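Local coordinates for putative NADH-flavin reductase (Lactobacillus casei ATCC 334, PDB 3H2S), which binds NADPH and probably acts as an NAD(P)H-dependent oxidoreductase of the Rossmann-fold superfamily, at residues L99-L109 with L200-V211. Sequence-based numbering, arbitrary orientation.
Sequences LAVFILGSASL and LEHPTAIRDRIV. With NDP (NADPH dihydro-nicotinamide-adenine-dinucleotide phosphate), chain C.
Strand 99-103 starts with L99 beside L200 at the end of helix 189-201, their CA atoms 7.1 Å apart, and the loop that follows passes R209 and V211 of strand 209-214; no hydrogen bond joins backbone to backbone between the two segments. At the helix end, L99 sets CD1 on the ring of P203 (CG at 3.8 Å) and CD2 on CD1 of I206, while L200 CD1 reaches V101 CG2 at 3.6 Å. Strand 153-158 lies between strands 99-103 and 209-214 in this Rossmann-type sheet, and R209 reaches across it, NH1 also bonding S157 OG, to the loop after strand 99-103. With CG anti to the backbone N (chi1 -175°) and the chain bent beyond it, the guanidinium grips S108 end-on: NH2 to O at 2.9 Å, from above the carbonyl plane, and NH1 to OG at 2.8 Å. L109 CD2 sits over the centre of one guanidinium face, 3.4 Å above it, and L109 CD1 packs on V211 CG2. R209 NE forms a salt bridge with D175. A leucine in place of R209 would probably leave S108 O and OG without their donors and the D175 carboxylate without its charged mate. In that loop, S106 N donates a hydrogen bond to O7N, the carboxamide oxygen of the NADPH nicotinamide, at 2.7 Å.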
# COMPACT_ATOMS: atom_id res chain seq x y z
N LEU A 99 6.51 0.99 17.07
CA LEU A 99 5.75 2.21 16.81
C LEU A 99 6.22 2.83 15.50
O LEU A 99 7.42 2.97 15.26
CB LEU A 99 5.97 3.22 17.93
CG LEU A 99 5.52 2.85 19.34
CD1 LEU A 99 5.92 3.98 20.29
CD2 LEU A 99 4.03 2.67 19.35
N ALA A 100 5.28 3.25 14.67
CA ALA A 100 5.63 3.93 13.43
C ALA A 100 4.89 5.25 13.34
O ALA A 100 3.66 5.26 13.23
CB ALA A 100 5.29 3.06 12.23
N VAL A 101 5.63 6.36 13.34
CA VAL A 101 5.02 7.67 13.16
C VAL A 101 5.20 8.16 11.72
O VAL A 101 6.31 8.25 11.22
CB VAL A 101 5.60 8.72 14.14
CG1 VAL A 101 5.00 10.13 13.89
CG2 VAL A 101 5.35 8.28 15.57
N PHE A 102 4.09 8.52 11.09
CA PHE A 102 4.11 9.03 9.72
C PHE A 102 3.73 10.50 9.74
O PHE A 102 2.75 10.89 10.39
CB PHE A 102 3.10 8.27 8.84
CG PHE A 102 3.41 6.83 8.68
CD1 PHE A 102 4.11 6.39 7.58
CD2 PHE A 102 3.03 5.90 9.65
CE1 PHE A 102 4.45 5.04 7.43
CE2 PHE A 102 3.39 4.56 9.54
CZ PHE A 102 4.10 4.13 8.42
N ILE A 103 4.59 11.33 9.14
CA ILE A 103 4.25 12.72 8.92
C ILE A 103 3.40 12.81 7.66
O ILE A 103 3.82 12.40 6.57
CB ILE A 103 5.48 13.63 8.75
CG1 ILE A 103 6.42 13.55 9.97
CG2 ILE A 103 5.02 15.06 8.52
CD1 ILE A 103 7.65 14.44 9.84
N LEU A 104 2.21 13.38 7.81
CA LEU A 104 1.25 13.43 6.71
C LEU A 104 1.17 14.86 6.17
O LEU A 104 2.09 15.66 6.37
CB LEU A 104 -0.12 12.93 7.20
CG LEU A 104 -0.12 11.47 7.67
CD1 LEU A 104 -1.45 11.11 8.33
CD2 LEU A 104 0.20 10.50 6.52
N GLY A 105 0.14 15.13 5.38
CA GLY A 105 -0.01 16.45 4.78
C GLY A 105 -1.15 17.22 5.42
O GLY A 105 -1.99 16.64 6.12
N SER A 106 -1.20 18.51 5.11
CA SER A 106 -2.26 19.38 5.59
C SER A 106 -3.55 19.17 4.80
O SER A 106 -4.64 19.43 5.30
CB SER A 106 -1.77 20.83 5.46
OG SER A 106 -2.19 21.60 6.57
N ALA A 107 -3.45 18.67 3.58
CA ALA A 107 -4.60 18.59 2.68
C ALA A 107 -5.62 17.52 3.07
O ALA A 107 -6.75 17.52 2.58
CB ALA A 107 -4.14 18.40 1.24
N SER A 108 -5.23 16.62 3.97
CA SER A 108 -6.15 15.60 4.47
C SER A 108 -6.89 16.08 5.72
O SER A 108 -7.68 15.34 6.31
CB SER A 108 -5.40 14.29 4.74
OG SER A 108 -4.47 14.41 5.81
N LEU A 109 -6.56 17.30 6.17
CA LEU A 109 -7.29 17.93 7.27
C LEU A 109 -8.52 18.67 6.76
O LEU A 109 -8.55 19.13 5.61
CB LEU A 109 -6.39 18.93 7.99
CG LEU A 109 -5.14 18.42 8.69
CD1 LEU A 109 -4.26 19.61 9.07
CD2 LEU A 109 -5.51 17.57 9.89
N LEU A 200 6.21 9.04 20.66
CA LEU A 200 7.07 7.87 20.82
C LEU A 200 7.23 7.49 22.30
O LEU A 200 7.21 6.30 22.66
CB LEU A 200 8.44 8.13 20.20
CG LEU A 200 8.78 7.47 18.86
CD1 LEU A 200 7.56 7.03 18.08
CD2 LEU A 200 9.73 8.32 18.02
N GLU A 201 7.40 8.49 23.16
CA GLU A 201 7.64 8.24 24.58
C GLU A 201 6.35 7.95 25.32
O GLU A 201 6.34 7.12 26.23
CB GLU A 201 8.40 9.40 25.24
CG GLU A 201 9.84 9.51 24.77
CD GLU A 201 10.64 10.57 25.53
OE1 GLU A 201 10.05 11.61 25.92
OE2 GLU A 201 11.84 10.33 25.80
N HIS A 202 5.26 8.56 24.88
CA HIS A 202 3.94 8.34 25.49
C HIS A 202 2.86 8.29 24.41
O HIS A 202 2.25 9.32 24.11
CB HIS A 202 3.61 9.46 26.47
CG HIS A 202 4.32 9.35 27.79
ND1 HIS A 202 3.71 9.70 28.98
CD2 HIS A 202 5.61 9.05 28.09
CE1 HIS A 202 4.58 9.57 29.97
NE2 HIS A 202 5.74 9.16 29.45
N PRO A 203 2.73 7.14 23.73
CA PRO A 203 1.82 7.10 22.58
C PRO A 203 0.37 7.29 23.02
O PRO A 203 -0.10 6.61 23.93
CB PRO A 203 2.01 5.69 22.00
CG PRO A 203 3.14 5.08 22.71
CD PRO A 203 3.42 5.87 23.95
N THR A 204 -0.28 8.34 22.51
CA THR A 204 -1.69 8.56 22.81
C THR A 204 -2.53 8.47 21.53
O THR A 204 -3.74 8.31 21.58
CB THR A 204 -1.92 9.92 23.49
OG1 THR A 204 -3.33 10.17 23.58
CG2 THR A 204 -1.30 11.03 22.71
N ALA A 205 -1.86 8.52 20.39
CA ALA A 205 -2.55 8.61 19.10
C ALA A 205 -2.31 7.39 18.22
O ALA A 205 -2.39 7.48 16.98
CB ALA A 205 -2.13 9.87 18.38
N ILE A 206 -2.08 6.23 18.84
CA ILE A 206 -1.91 4.99 18.07
C ILE A 206 -3.15 4.69 17.22
O ILE A 206 -4.29 4.81 17.69
CB ILE A 206 -1.56 3.79 18.97
CG1 ILE A 206 -0.10 3.89 19.44
CG2 ILE A 206 -1.77 2.47 18.22
CD1 ILE A 206 0.29 2.92 20.55
N ARG A 207 -2.93 4.48 15.93
CA ARG A 207 -4.00 4.22 14.96
C ARG A 207 -4.95 5.40 14.85
O ARG A 207 -6.14 5.25 14.55
CB ARG A 207 -4.75 2.92 15.31
CG ARG A 207 -3.96 1.63 15.07
CD ARG A 207 -4.55 0.47 15.90
NE ARG A 207 -3.53 -0.52 16.22
CZ ARG A 207 -3.16 -0.83 17.46
NH1 ARG A 207 -3.81 -0.35 18.50
NH2 ARG A 207 -2.20 -1.73 17.64
N ASP A 208 -4.41 6.59 15.05
CA ASP A 208 -5.18 7.82 14.92
C ASP A 208 -4.29 8.85 14.24
O ASP A 208 -3.09 8.64 14.08
CB ASP A 208 -5.61 8.31 16.30
CG ASP A 208 -6.85 9.19 16.25
OD1 ASP A 208 -7.26 9.61 15.15
OD2 ASP A 208 -7.36 9.53 17.34
N ARG A 209 -4.89 9.95 13.82
CA ARG A 209 -4.14 11.07 13.26
C ARG A 209 -4.37 12.30 14.13
O ARG A 209 -5.50 12.57 14.53
CB ARG A 209 -4.61 11.35 11.84
CG ARG A 209 -3.78 12.43 11.14
CD ARG A 209 -4.38 13.81 11.29
NE ARG A 209 -5.69 13.90 10.67
CZ ARG A 209 -5.89 14.15 9.38
NH1 ARG A 209 -4.86 14.41 8.58
NH2 ARG A 209 -7.13 14.14 8.88
N ILE A 210 -3.29 12.98 14.48
CA ILE A 210 -3.39 14.30 15.09
C ILE A 210 -2.77 15.38 14.20
O ILE A 210 -2.09 15.08 13.23
CB ILE A 210 -2.76 14.31 16.49
CG1 ILE A 210 -1.29 13.87 16.43
CG2 ILE A 210 -3.58 13.42 17.45
CD1 ILE A 210 -0.50 14.15 17.72
N VAL A 211 -3.08 16.64 14.49
CA VAL A 211 -2.47 17.76 13.78
C VAL A 211 -1.82 18.63 14.85
O VAL A 211 -2.35 18.75 15.95
CB VAL A 211 -3.52 18.60 13.03
CG1 VAL A 211 -4.69 19.00 13.95
CG2 VAL A 211 -2.90 19.84 12.40
PA NDP C . 12.67 17.23 2.96
O1A NDP C . 12.36 17.72 1.52
O2A NDP C . 13.54 18.07 3.82
O5B NDP C . 13.44 15.80 2.48
C5B NDP C . 12.84 14.68 3.18
C4B NDP C . 13.78 13.42 3.09
O4B NDP C . 13.40 12.67 1.95
C3B NDP C . 15.28 13.79 2.85
O3B NDP C . 16.00 13.14 3.86
C2B NDP C . 15.56 13.14 1.43
O2B NDP C . 16.84 12.68 1.20
C1B NDP C . 14.52 11.98 1.49
N9A NDP C . 14.20 11.51 0.13
C8A NDP C . 13.51 12.29 -0.84
N7A NDP C . 13.31 11.63 -1.99
C5A NDP C . 13.86 10.35 -1.75
C6A NDP C . 13.91 9.23 -2.59
N6A NDP C . 13.41 9.33 -3.85
N1A NDP C . 14.73 8.17 -2.22
C2A NDP C . 15.17 8.17 -0.93
N3A NDP C . 15.01 9.11 0.04
C4A NDP C . 14.40 10.25 -0.44
O3 NDP C . 11.19 17.25 3.52
PN NDP C . 10.35 17.88 4.75
O1N NDP C . 11.13 17.63 6.05
O2N NDP C . 10.24 19.33 4.39
O5D NDP C . 8.90 17.14 4.92
C5D NDP C . 8.72 16.02 5.79
C4D NDP C . 7.23 15.62 5.72
O4D NDP C . 6.51 16.82 5.96
C3D NDP C . 6.70 15.01 4.39
O3D NDP C . 5.72 14.08 4.66
C2D NDP C . 6.16 16.30 3.67
O2D NDP C . 5.12 15.99 2.79
C1D NDP C . 5.56 17.02 4.94
N1N NDP C . 5.22 18.41 4.65
C2N NDP C . 3.80 18.74 4.67
C3N NDP C . 3.46 20.13 4.13
C7N NDP C . 2.11 20.57 4.67
O7N NDP C . 1.19 19.77 4.73
N7N NDP C . 1.90 21.92 4.92
C4N NDP C . 4.52 21.21 4.17
C5N NDP C . 5.91 20.74 3.85
C6N NDP C . 6.27 19.30 4.18
P2B NDP C . 18.04 13.72 0.82
O1X NDP C . 18.40 14.57 2.09
O2X NDP C . 19.32 12.84 0.59
O3X NDP C . 17.69 14.60 -0.33